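Local coordinates for protein fluoride-specific ion channel FluC (Bordetella pertussis, PDB 5NKQ) that forms a fluoride-specific ion channel in the bacterial inner membrane, letting fluoride leave the cell and so lowering its toxicity, while excluding chloride, at residues W37-L40 / T41-V45; L118-A121 / T122-L126; V90-L93 / C94-V97; T3-P6 / L7-I10. All blocks are in the same frame, centred on the assembly; numbering follows the deposited sequence.

How the contacts relate
Along the chain the order is contact 4, contact 1, contact 3, contact 2, and each is a short local stretch at or near one end of a membrane-spanning helix in an all-helical subunit. Contact 1, the first turns of helix 37-59, lies deepest, its centre about 8 Å from that of the chain. Contacts 2 and 3 each have their centre about 20 Å from that of contact 1. They lie on opposite sides of the chain's centre, at the C-terminal end of helix 98-126 and the end of helix 83-95. Contact 4 starts helix 6-30, its centre about 41 Å from that of contact 3. Contact 1 alone holds fluoride; the other three shape helix ends farther out.

Contact 1 of 4, residues W37-L40 / T41-V45; sequences WGTL and TANLV. With F (fluoride ion), chain J.
Both faces of the W37 carbonyl plane are approached by T41: the backbone N arrives from one face at 2.8 Å from W37 O, and OG1 from the opposite face at 2.6 Å. The hydroxyl can turn back in this way because OG1 of T41 stands beside its own backbone N (chi1 -62°), so two bonds grip a single oxygen in the first turn of the helix. The second flat group is the carboxamide of N43, which runs alongside T39 with its ND2 4.0 Å from the T39 methyl CG2. That nitrogen donates to the fluoride ion over 2.8 Å (N-H...F 145°). Its partner OD1 accepts from the backbone N of T81, which should fix the amide's rotation and keep the NH2 turned to the ion. T39 CG2 and L40 CA give the fluoride carbon neighbours at 3.9 and 3.8 Å. One turn along the helix from L40, L44 brings CD1 to 3.8 Å from L40 CG. N43 also touches F82 of the second subunit. With N43 and S108 OG both hydrogen-bonding the ion, this turn lines a fluoride site; helix 98-126, which carries S108, packs against L40 and, through M115, against L44.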
ATOM      1  N   TRP A  37     -11.245  -9.687   1.362  1.00 38.08           N
ATOM      2  CA  TRP A  37     -10.807  -9.868   2.742  1.00 34.87           C
ATOM      3  C   TRP A  37      -9.330 -10.233   2.829  1.00 32.71           C
ATOM      4  O   TRP A  37      -8.681  -9.940   3.840  1.00 35.81           O
ATOM      5  CB  TRP A  37     -11.656 -10.936   3.433  1.00 33.82           C
ATOM      6  CG  TRP A  37     -13.069 -10.508   3.703  1.00 39.06           C
ATOM      7  CD1 TRP A  37     -14.194 -10.944   3.066  1.00 43.21           C
ATOM      8  CD2 TRP A  37     -13.505  -9.553   4.679  1.00 43.44           C
ATOM      9  NE1 TRP A  37     -15.304 -10.323   3.587  1.00 43.57           N
ATOM     10  CE2 TRP A  37     -14.908  -9.463   4.578  1.00 46.31           C
ATOM     11  CE3 TRP A  37     -12.846  -8.765   5.628  1.00 50.88           C
ATOM     12  CZ2 TRP A  37     -15.664  -8.618   5.389  1.00 50.16           C
ATOM     13  CZ3 TRP A  37     -13.599  -7.927   6.434  1.00 50.62           C
ATOM     14  CH2 TRP A  37     -14.992  -7.860   6.309  1.00 50.03           C
ATOM     15  N   GLY A  38      -8.781 -10.868   1.792  1.00 32.28           N
ATOM     16  CA  GLY A  38      -7.374 -11.238   1.828  1.00 31.40           C
ATOM     17  C   GLY A  38      -6.456 -10.035   1.722  1.00 34.88           C
ATOM     18  O   GLY A  38      -5.487  -9.909   2.477  1.00 36.31           O
ATOM     19  N   THR A  39      -6.742  -9.138   0.774  1.00 32.98           N
ATOM     20  CA  THR A  39      -5.962  -7.910   0.661  1.00 32.27           C
ATOM     21  C   THR A  39      -6.093  -7.062   1.919  1.00 31.79           C
ATOM     22  O   THR A  39      -5.104  -6.500   2.406  1.00 33.27           O
ATOM     23  CB  THR A  39      -6.406  -7.110  -0.564  1.00 30.90           C
ATOM     24  OG1 THR A  39      -6.357  -7.942  -1.729  1.00 32.41           O
ATOM     25  CG2 THR A  39      -5.497  -5.903  -0.768  1.00 27.75           C
ATOM     26  N   LEU A  40      -7.309  -6.962   2.460  1.00 28.28           N
ATOM     27  CA  LEU A  40      -7.517  -6.184   3.677  1.00 39.05           C
ATOM     28  C   LEU A  40      -6.785  -6.807   4.859  1.00 38.07           C
ATOM     29  O   LEU A  40      -6.185  -6.091   5.669  1.00 34.33           O
ATOM     30  CB  LEU A  40      -9.012  -6.063   3.970  1.00 37.52           C
ATOM     31  CG  LEU A  40      -9.399  -5.201   5.172  1.00 39.57           C
ATOM     32  CD1 LEU A  40      -8.885  -3.780   4.996  1.00 38.64           C
ATOM     33  CD2 LEU A  40     -10.907  -5.210   5.372  1.00 41.33           C
ATOM     34  N   THR A  41      -6.818  -8.138   4.970  1.00 28.53           N
ATOM     35  CA  THR A  41      -6.087  -8.805   6.044  1.00 31.49           C
ATOM     36  C   THR A  41      -4.592  -8.536   5.938  1.00 29.95           C
ATOM     37  O   THR A  41      -3.927  -8.276   6.948  1.00 33.52           O
ATOM     38  CB  THR A  41      -6.365 -10.308   6.017  1.00 30.27           C
ATOM     39  OG1 THR A  41      -7.761 -10.541   6.244  1.00 32.39           O
ATOM     40  CG2 THR A  41      -5.557 -11.025   7.093  1.00 33.79           C
ATOM     41  N   ALA A  42      -4.047  -8.581   4.720  1.00 28.20           N
ATOM     42  CA  ALA A  42      -2.622  -8.324   4.538  1.00 36.95           C
ATOM     43  C   ALA A  42      -2.260  -6.901   4.942  1.00 33.82           C
ATOM     44  O   ALA A  42      -1.217  -6.671   5.565  1.00 36.83           O
ATOM     45  CB  ALA A  42      -2.223  -8.589   3.086  1.00 27.88           C
ATOM     46  N   ASN A  43      -3.113  -5.931   4.603  1.00 33.51           N
ATOM     47  CA  ASN A  43      -2.829  -4.545   4.954  1.00 34.72           C
ATOM     48  C   ASN A  43      -3.032  -4.294   6.444  1.00 30.68           C
ATOM     49  O   ASN A  43      -2.266  -3.545   7.061  1.00 34.68           O
ATOM     50  CB  ASN A  43      -3.698  -3.601   4.123  1.00 27.66           C
ATOM     51  CG  ASN A  43      -3.227  -3.492   2.686  1.00 38.77           C
ATOM     52  OD1 ASN A  43      -2.052  -3.710   2.389  1.00 35.53           O
ATOM     53  ND2 ASN A  43      -4.141  -3.147   1.785  1.00 39.38           N
ATOM     54  N   LEU A  44      -4.054  -4.911   7.040  1.00 32.37           N
ATOM     55  CA  LEU A  44      -4.295  -4.729   8.468  1.00 33.33           C
ATOM     56  C   LEU A  44      -3.193  -5.376   9.300  1.00 36.26           C
ATOM     57  O   LEU A  44      -2.692  -4.775  10.257  1.00 28.25           O
ATOM     58  CB  LEU A  44      -5.662  -5.296   8.852  1.00 35.93           C
ATOM     59  CG  LEU A  44      -6.892  -4.532   8.361  1.00 37.66           C
ATOM     60  CD1 LEU A  44      -8.170  -5.224   8.809  1.00 38.98           C
ATOM     61  CD2 LEU A  44      -6.859  -3.093   8.845  1.00 32.05           C
ATOM     62  N   VAL A  45      -2.809  -6.606   8.950  1.00 34.08           N
ATOM     63  CA  VAL A  45      -1.734  -7.282   9.675  1.00 31.61           C
ATOM     64  C   VAL A  45      -0.417  -6.543   9.482  1.00 32.64           C
ATOM     65  O   VAL A  45       0.352  -6.354  10.435  1.00 31.77           O
ATOM     66  CB  VAL A  45      -1.635  -8.753   9.230  1.00 31.20           C
ATOM     67  CG1 VAL A  45      -0.352  -9.383   9.746  1.00 29.34           C
ATOM     68  CG2 VAL A  45      -2.845  -9.532   9.721  1.00 30.46           C
TER
HETATM   69  F     F J 202      -6.934  -3.112   1.571  1.00 42.52           F

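Contact 2 of 4, residues L118-A121 / T122-L126; sequences LGLA and TVRLL
L120 and R124, one helical turn apart, run alongside each other in the same direction. The arginine leaves its backbone with CG anti to the carbonyl carbon (chi1 -69°) and then runs extended to NE, which carries CB, CG and CD past the L120 carbonyl; CG comes within 3.2 Å of L120 O. The same oxygen takes the ordinary helical bond from R124 N at 3.1 Å. Farther out the guanidinium rests one face on the leucine: L120 CB sits 3.9 Å above its plane, nearer its border than its middle, and CD2 of L120 lies 3.9 Å from R124 NH2. The leucine thus meets the flat charged group through carbon alone, and its contribution is packing.

T122 makes the polar part of the contact. Its backbone N and its OG1 both donate to L118 O, from opposite faces of the carbonyl plane, OG1 at 2.6 Å and standing 36° out of that plane. OG1 has a second partner in the hydroxyl of Y48. By comparison, the next bond, V123 N to G119 O, is weak at 3.5 Å. A121 is the third main residue: its CB lies 3.3 Å from T122 N, and its carbonyl oxygen accepts from L125 N at 3.0 Å.

Helix 37-59 flanks this turn of helix 98-126: V54 touches L120, while V52, A55 and L56 receive V123. L120 also packs on V90 of the second subunit, so one residue serves the arginine, a neighbouring helix and the dimer interface.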
ATOM      1  N   LEU A 118      -2.177   0.433  17.503  1.00 37.92           N
ATOM      2  CA  LEU A 118      -2.227  -0.721  18.395  1.00 40.66           C
ATOM      3  C   LEU A 118      -0.879  -1.428  18.457  1.00 36.31           C
ATOM      4  O   LEU A 118      -0.474  -1.912  19.521  1.00 37.22           O
ATOM      5  CB  LEU A 118      -3.320  -1.691  17.945  1.00 43.80           C
ATOM      6  CG  LEU A 118      -4.765  -1.287  18.237  1.00 47.99           C
ATOM      7  CD1 LEU A 118      -5.730  -2.323  17.682  1.00 46.48           C
ATOM      8  CD2 LEU A 118      -4.974  -1.101  19.732  1.00 47.50           C
ATOM      9  N   GLY A 119      -0.172  -1.500  17.327  1.00 32.75           N
ATOM     10  CA  GLY A 119       1.138  -2.129  17.328  1.00 33.59           C
ATOM     11  C   GLY A 119       2.153  -1.359  18.149  1.00 34.83           C
ATOM     12  O   GLY A 119       2.962  -1.953  18.868  1.00 37.14           O
ATOM     13  N   LEU A 120       2.127  -0.027  18.055  1.00 34.91           N
ATOM     14  CA  LEU A 120       3.009   0.791  18.880  1.00 37.82           C
ATOM     15  C   LEU A 120       2.677   0.635  20.359  1.00 34.33           C
ATOM     16  O   LEU A 120       3.578   0.495  21.194  1.00 33.47           O
ATOM     17  CB  LEU A 120       2.907   2.258  18.463  1.00 39.20           C
ATOM     18  CG  LEU A 120       3.393   2.627  17.061  1.00 40.42           C
ATOM     19  CD1 LEU A 120       2.905   4.015  16.680  1.00 39.34           C
ATOM     20  CD2 LEU A 120       4.909   2.557  16.988  1.00 38.08           C
ATOM     21  N   ALA A 121       1.386   0.647  20.699  1.00 32.84           N
ATOM     22  CA  ALA A 121       0.989   0.570  22.099  1.00 29.51           C
ATOM     23  C   ALA A 121       1.233  -0.813  22.686  1.00 38.64           C
ATOM     24  O   ALA A 121       1.462  -0.938  23.894  1.00 39.21           O
ATOM     25  CB  ALA A 121      -0.482   0.959  22.250  1.00 29.69           C
ATOM     26  N   THR A 122       1.189  -1.859  21.858  1.00 38.91           N
ATOM     27  CA  THR A 122       1.392  -3.213  22.365  1.00 39.19           C
ATOM     28  C   THR A 122       2.818  -3.404  22.867  1.00 38.95           C
ATOM     29  O   THR A 122       3.036  -3.936  23.961  1.00 41.12           O
ATOM     30  CB  THR A 122       1.065  -4.238  21.278  1.00 39.81           C
ATOM     31  OG1 THR A 122      -0.302  -4.091  20.876  1.00 45.19           O
ATOM     32  CG2 THR A 122       1.285  -5.651  21.795  1.00 38.79           C
ATOM     33  N   VAL A 123       3.804  -2.974  22.079  1.00 38.27           N
ATOM     34  CA  VAL A 123       5.198  -3.149  22.476  1.00 40.03           C
ATOM     35  C   VAL A 123       5.554  -2.203  23.616  1.00 38.39           C
ATOM     36  O   VAL A 123       6.222  -2.596  24.579  1.00 38.54           O
ATOM     37  CB  VAL A 123       6.123  -2.954  21.263  1.00 42.97           C
ATOM     38  CG1 VAL A 123       7.582  -2.976  21.694  1.00 44.53           C
ATOM     39  CG2 VAL A 123       5.856  -4.025  20.220  1.00 44.28           C
ATOM     40  N   ARG A 124       5.114  -0.944  23.530  1.00 38.56           N
ATOM     41  CA  ARG A 124       5.412   0.017  24.587  1.00 40.62           C
ATOM     42  C   ARG A 124       4.781  -0.390  25.912  1.00 43.54           C
ATOM     43  O   ARG A 124       5.308  -0.056  26.979  1.00 47.15           O
ATOM     44  CB  ARG A 124       4.942   1.411  24.171  1.00 44.05           C
ATOM     45  CG  ARG A 124       5.748   2.008  23.026  1.00 51.22           C
ATOM     46  CD  ARG A 124       5.049   3.208  22.406  1.00 55.06           C
ATOM     47  NE  ARG A 124       5.841   3.796  21.330  1.00 58.73           N
ATOM     48  CZ  ARG A 124       5.410   4.760  20.523  1.00 60.01           C
ATOM     49  NH1 ARG A 124       4.184   5.246  20.663  1.00 60.97           N
ATOM     50  NH2 ARG A 124       6.202   5.235  19.571  1.00 58.48           N
ATOM     51  N   LEU A 125       3.659  -1.113  25.867  1.00 41.80           N
ATOM     52  CA  LEU A 125       3.068  -1.636  27.093  1.00 42.08           C
ATOM     53  C   LEU A 125       3.914  -2.765  27.671  1.00 40.38           C
ATOM     54  O   LEU A 125       4.118  -2.836  28.888  1.00 42.09           O
ATOM     55  CB  LEU A 125       1.636  -2.107  26.818  1.00 43.34           C
ATOM     56  CG  LEU A 125       0.741  -2.660  27.934  1.00 46.90           C
ATOM     57  CD1 LEU A 125       0.911  -4.166  28.091  1.00 46.69           C
ATOM     58  CD2 LEU A 125       0.988  -1.946  29.258  1.00 49.71           C
ATOM     59  N   LEU A 126       4.424  -3.650  26.812  1.00 39.55           N
ATOM     60  CA  LEU A 126       5.232  -4.774  27.267  1.00 37.70           C
ATOM     61  C   LEU A 126       6.632  -4.362  27.708  1.00 43.84           C
ATOM     62  O   LEU A 126       7.362  -5.201  28.247  1.00 47.16           O
ATOM     63  CB  LEU A 126       5.329  -5.827  26.163  1.00 34.87           C
ATOM     64  CG  LEU A 126       4.026  -6.536  25.785  1.00 37.69           C
ATOM     65  CD1 LEU A 126       4.191  -7.304  24.483  1.00 38.76           C
ATOM     66  CD2 LEU A 126       3.583  -7.465  26.905  1.00 38.06           C
TER

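Contact 3 of 4, residues V90-L93 / C94-V97; sequences VDML and CRGV. Unlike the reference sequence in segment 94-97: C94 (reference Glu).
R95 folds back over D91 and M92, four and three places before it. Its CB lies 3.6 Å from the M92 carbonyl oxygen; CG then passes 3.3 Å from D91 O, and CD comes 3.7 Å from D91 OD2. At chi3 (53°) the chain bends and turns the guanidinium back, so that V97 CG2 sits 4.0 Å above one face of the group, over its centre. NH1 ends near M92 CG but stays 4.7 Å from D91 OD2, too far for the opposite charges to touch. The charged tips find their partners outside this stretch, on the chain of another protein: an acidic side chain there forms a salt bridge with R95 NH2, and an aromatic one hydrogen-bonds D91 OD2.

Just after R95 the helix ends in a Schellman motif. G96 has a positive phi (97°), and M92 O receives weak bonds from R95 N, G96 N and V97 N, while G96 N also reaches L93 O at 3.1 Å. V97, the N-cap of the next helix, sets its CG2 3.2 Å from M92 O. C94, which differs from the reference glutamate, brings SG to 3.1 Å from D91 O.

Among its neighbours, this end of helix 83-95 lies against helix 98-126, where M92 meets T100, A101 and the fluoride-binding Y104, and L93 meets A101; V90 packs on T116 of the second subunit.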
ATOM      1  N   VAL A  90     -10.955   0.804  -7.531  1.00 35.11           N
ATOM      2  CA  VAL A  90     -11.372   1.337  -8.826  1.00 31.84           C
ATOM      3  C   VAL A  90     -12.391   0.411  -9.481  1.00 38.70           C
ATOM      4  O   VAL A  90     -13.356   0.871 -10.107  1.00 39.17           O
ATOM      5  CB  VAL A  90     -10.143   1.568  -9.727  1.00 31.43           C
ATOM      6  CG1 VAL A  90     -10.562   1.767 -11.176  1.00 32.89           C
ATOM      7  CG2 VAL A  90      -9.355   2.775  -9.237  1.00 27.16           C
ATOM      8  N   ASP A  91     -12.208  -0.904  -9.335  1.00 35.27           N
ATOM      9  CA  ASP A  91     -13.178  -1.842  -9.895  1.00 37.08           C
ATOM     10  C   ASP A  91     -14.530  -1.729  -9.201  1.00 41.75           C
ATOM     11  O   ASP A  91     -15.567  -1.972  -9.829  1.00 40.86           O
ATOM     12  CB  ASP A  91     -12.654  -3.274  -9.801  1.00 33.23           C
ATOM     13  CG  ASP A  91     -13.507  -4.254 -10.590  1.00 39.68           C
ATOM     14  OD1 ASP A  91     -13.397  -4.269 -11.834  1.00 40.05           O
ATOM     15  OD2 ASP A  91     -14.294  -5.002  -9.969  1.00 39.86           O
ATOM     16  N   MET A  92     -14.542  -1.372  -7.916  1.00 42.65           N
ATOM     17  CA  MET A  92     -15.810  -1.120  -7.242  1.00 42.06           C
ATOM     18  C   MET A  92     -16.483   0.137  -7.777  1.00 41.71           C
ATOM     19  O   MET A  92     -17.715   0.193  -7.859  1.00 45.19           O
ATOM     20  CB  MET A  92     -15.595  -1.002  -5.732  1.00 40.61           C
ATOM     21  CG  MET A  92     -15.058  -2.261  -5.069  1.00 41.62           C
ATOM     22  SD  MET A  92     -14.772  -2.036  -3.302  1.00 42.74           S
ATOM     23  CE  MET A  92     -14.114  -3.638  -2.852  1.00 40.78           C
ATOM     24  N   LEU A  93     -15.694   1.146  -8.154  1.00 41.55           N
ATOM     25  CA  LEU A  93     -16.270   2.399  -8.633  1.00 42.49           C
ATOM     26  C   LEU A  93     -16.930   2.225  -9.995  1.00 46.10           C
ATOM     27  O   LEU A  93     -18.015   2.765 -10.236  1.00 50.41           O
ATOM     28  CB  LEU A  93     -15.193   3.482  -8.688  1.00 36.00           C
ATOM     29  CG  LEU A  93     -14.642   3.950  -7.341  1.00 36.59           C
ATOM     30  CD1 LEU A  93     -13.493   4.922  -7.539  1.00 37.12           C
ATOM     31  CD2 LEU A  93     -15.744   4.583  -6.506  1.00 36.30           C
ATOM     32  N   CYS A  94     -16.292   1.480 -10.901  1.00 45.11           N
ATOM     33  CA  CYS A  94     -16.882   1.263 -12.216  1.00 49.33           C
ATOM     34  C   CYS A  94     -18.095   0.343 -12.158  1.00 46.13           C
ATOM     35  O   CYS A  94     -18.904   0.348 -13.092  1.00 45.45           O
ATOM     36  CB  CYS A  94     -15.837   0.699 -13.182  1.00 55.99           C
ATOM     37  SG  CYS A  94     -15.206  -0.931 -12.746  1.00 66.41           S
ATOM     38  N   ARG A  95     -18.238  -0.443 -11.090  1.00 44.54           N
ATOM     39  CA  ARG A  95     -19.444  -1.237 -10.892  1.00 41.26           C
ATOM     40  C   ARG A  95     -20.614  -0.407 -10.383  1.00 44.79           C
ATOM     41  O   ARG A  95     -21.766  -0.834 -10.520  1.00 46.05           O
ATOM     42  CB  ARG A  95     -19.175  -2.380  -9.911  1.00 34.23           C
ATOM     43  CG  ARG A  95     -18.398  -3.544 -10.493  1.00 35.39           C
ATOM     44  CD  ARG A  95     -17.906  -4.457  -9.383  1.00 35.55           C
ATOM     45  NE  ARG A  95     -18.988  -4.876  -8.498  1.00 36.16           N
ATOM     46  CZ  ARG A  95     -18.815  -5.249  -7.234  1.00 40.92           C
ATOM     47  NH1 ARG A  95     -17.600  -5.244  -6.701  1.00 39.66           N
ATOM     48  NH2 ARG A  95     -19.855  -5.617  -6.498  1.00 37.34           N
ATOM     49  N   GLY A  96     -20.348   0.758  -9.796  1.00 47.43           N
ATOM     50  CA  GLY A  96     -21.387   1.613  -9.267  1.00 50.17           C
ATOM     51  C   GLY A  96     -21.649   1.473  -7.783  1.00 51.79           C
ATOM     52  O   GLY A  96     -22.514   2.184  -7.258  1.00 54.43           O
ATOM     53  N   VAL A  97     -20.940   0.582  -7.092  1.00 47.98           N
ATOM     54  CA  VAL A  97     -21.118   0.412  -5.654  1.00 45.86           C
ATOM     55  C   VAL A  97     -20.246   1.423  -4.921  1.00 46.21           C
ATOM     56  O   VAL A  97     -19.235   1.065  -4.305  1.00 44.66           O
ATOM     57  CB  VAL A  97     -20.806  -1.033  -5.218  1.00 43.65           C
ATOM     58  CG1 VAL A  97     -21.991  -1.939  -5.518  1.00 46.97           C
ATOM     59  CG2 VAL A  97     -19.559  -1.555  -5.921  1.00 38.87           C
TER

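Contact 4 of 4, residues T3-P6 / L7-I10; sequences TYAP and LNFI
Aromatic packing joins Y4 to F9. The edge of the F9 ring points at the face of the Y4 ring in an offset edge-to-face stack, with centroids 5.4 Å apart and planes at 78°; the closest atoms are Y4 CE1 and F9 CZ, at 3.5 Å.

Of the polar contacts, those at A5 start the helix. A5 occupies the N-cap position, and its carbonyl oxygen takes weak bonds from N8 N (3.1 Å) and F9 N (3.4 Å). The same oxygen lies at the edge of the F9 ring, in its plane, 3.2 Å from CD1. I10 N bonds to P6 O at 3.3 Å. The carboxamide of N8 turns back over the loop, with CG beside its own backbone N (chi1 -66°). Its ND2 donates to T3 O, at a modelled 2.4 Å too short to trust in detail, and also bonds weakly to L2 O. A weak bond from A5 N to T3 O closes an inverse gamma turn centred on Y4.

Beyond the turn, N8 packs on W66 and L69 of helix 65-79. F9 meets W21 and W24 of the second subunit edge-to-face, and its carbonyl accepts from NE1 of that W21, placing the start of helix 6-30 in the dimer interface.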
ATOM      1  N   THR A   3      24.549   1.699   4.234  1.00 47.23           N
ATOM      2  CA  THR A   3      23.148   1.536   3.861  1.00 51.33           C
ATOM      3  C   THR A   3      23.021   0.959   2.456  1.00 47.08           C
ATOM      4  O   THR A   3      22.383  -0.079   2.250  1.00 42.75           O
ATOM      5  CB  THR A   3      22.416   2.877   3.961  1.00 56.58           C
ATOM      6  OG1 THR A   3      22.513   3.382   5.299  1.00 58.41           O
ATOM      7  CG2 THR A   3      20.948   2.712   3.593  1.00 57.21           C
ATOM      8  N   TYR A   4      23.627   1.626   1.473  1.00 45.89           N
ATOM      9  CA  TYR A   4      23.600   1.173   0.083  1.00 45.89           C
ATOM     10  C   TYR A   4      24.673   0.099  -0.089  1.00 45.30           C
ATOM     11  O   TYR A   4      25.772   0.339  -0.594  1.00 51.44           O
ATOM     12  CB  TYR A   4      23.809   2.350  -0.862  1.00 52.31           C
ATOM     13  CG  TYR A   4      23.386   2.091  -2.290  1.00 60.97           C
ATOM     14  CD1 TYR A   4      22.046   1.930  -2.619  1.00 64.30           C
ATOM     15  CD2 TYR A   4      24.324   2.029  -3.313  1.00 64.84           C
ATOM     16  CE1 TYR A   4      21.653   1.700  -3.924  1.00 67.29           C
ATOM     17  CE2 TYR A   4      23.939   1.800  -4.622  1.00 68.56           C
ATOM     18  CZ  TYR A   4      22.603   1.636  -4.921  1.00 68.65           C
ATOM     19  OH  TYR A   4      22.215   1.407  -6.221  1.00 69.34           O
ATOM     20  N   ALA A   5      24.337  -1.111   0.349  1.00 39.24           N
ATOM     21  CA  ALA A   5      25.256  -2.237   0.361  1.00 35.73           C
ATOM     22  C   ALA A   5      24.585  -3.471  -0.222  1.00 37.66           C
ATOM     23  O   ALA A   5      23.362  -3.615  -0.136  1.00 39.75           O
ATOM     24  CB  ALA A   5      25.739  -2.537   1.787  1.00 31.29           C
ATOM     25  N   PRO A   6      25.361  -4.379  -0.822  1.00 37.53           N
ATOM     26  CA  PRO A   6      24.749  -5.574  -1.428  1.00 39.19           C
ATOM     27  C   PRO A   6      24.056  -6.482  -0.428  1.00 41.61           C
ATOM     28  O   PRO A   6      23.083  -7.154  -0.793  1.00 45.74           O
ATOM     29  CB  PRO A   6      25.939  -6.276  -2.099  1.00 39.90           C
ATOM     30  CG  PRO A   6      27.144  -5.755  -1.387  1.00 40.05           C
ATOM     31  CD  PRO A   6      26.817  -4.336  -1.039  1.00 37.90           C
ATOM     32  N   LEU A   7      24.524  -6.527   0.822  1.00 38.48           N
ATOM     33  CA  LEU A   7      23.857  -7.352   1.824  1.00 40.68           C
ATOM     34  C   LEU A   7      22.453  -6.842   2.126  1.00 39.15           C
ATOM     35  O   LEU A   7      21.554  -7.639   2.414  1.00 39.91           O
ATOM     36  CB  LEU A   7      24.688  -7.401   3.106  1.00 43.94           C
ATOM     37  CG  LEU A   7      24.153  -8.297   4.225  1.00 51.48           C
ATOM     38  CD1 LEU A   7      24.366  -9.766   3.888  1.00 55.24           C
ATOM     39  CD2 LEU A   7      24.791  -7.944   5.560  1.00 54.38           C
ATOM     40  N   ASN A   8      22.247  -5.525   2.060  1.00 36.15           N
ATOM     41  CA  ASN A   8      20.925  -4.970   2.323  1.00 35.56           C
ATOM     42  C   ASN A   8      19.947  -5.289   1.201  1.00 36.12           C
ATOM     43  O   ASN A   8      18.753  -5.482   1.461  1.00 38.84           O
ATOM     44  CB  ASN A   8      21.023  -3.460   2.534  1.00 38.37           C
ATOM     45  CG  ASN A   8      21.791  -3.100   3.790  1.00 38.89           C
ATOM     46  OD1 ASN A   8      21.847  -3.881   4.741  1.00 41.69           O
ATOM     47  ND2 ASN A   8      22.386  -1.913   3.803  1.00 37.64           N
ATOM     48  N   PHE A   9      20.423  -5.344  -0.046  1.00 35.26           N
ATOM     49  CA  PHE A   9      19.553  -5.739  -1.149  1.00 34.12           C
ATOM     50  C   PHE A   9      19.075  -7.175  -0.983  1.00 35.60           C
ATOM     51  O   PHE A   9      17.906  -7.482  -1.244  1.00 33.68           O
ATOM     52  CB  PHE A   9      20.279  -5.566  -2.484  1.00 33.93           C
ATOM     53  CG  PHE A   9      20.298  -4.151  -2.985  1.00 37.47           C
ATOM     54  CD1 PHE A   9      21.294  -3.274  -2.590  1.00 41.78           C
ATOM     55  CD2 PHE A   9      19.319  -3.698  -3.853  1.00 40.28           C
ATOM     56  CE1 PHE A   9      21.313  -1.970  -3.050  1.00 43.95           C
ATOM     57  CE2 PHE A   9      19.331  -2.395  -4.317  1.00 42.81           C
ATOM     58  CZ  PHE A   9      20.330  -1.530  -3.915  1.00 44.56           C
ATOM     59  N   ILE A  10      19.966  -8.068  -0.547  1.00 38.88           N
ATOM     60  CA  ILE A  10      19.574  -9.453  -0.309  1.00 36.96           C
ATOM     61  C   ILE A  10      18.582  -9.535   0.844  1.00 33.35           C
ATOM     62  O   ILE A  10      17.586 -10.265   0.772  1.00 36.59           O
ATOM     63  CB  ILE A  10      20.819 -10.320  -0.047  1.00 42.52           C
ATOM     64  CG1 ILE A  10      21.788 -10.232  -1.229  1.00 48.47           C
ATOM     65  CG2 ILE A  10      20.421 -11.764   0.210  1.00 42.42           C
ATOM     66  CD1 ILE A  10      23.056 -11.033  -1.036  1.00 52.74           C
TER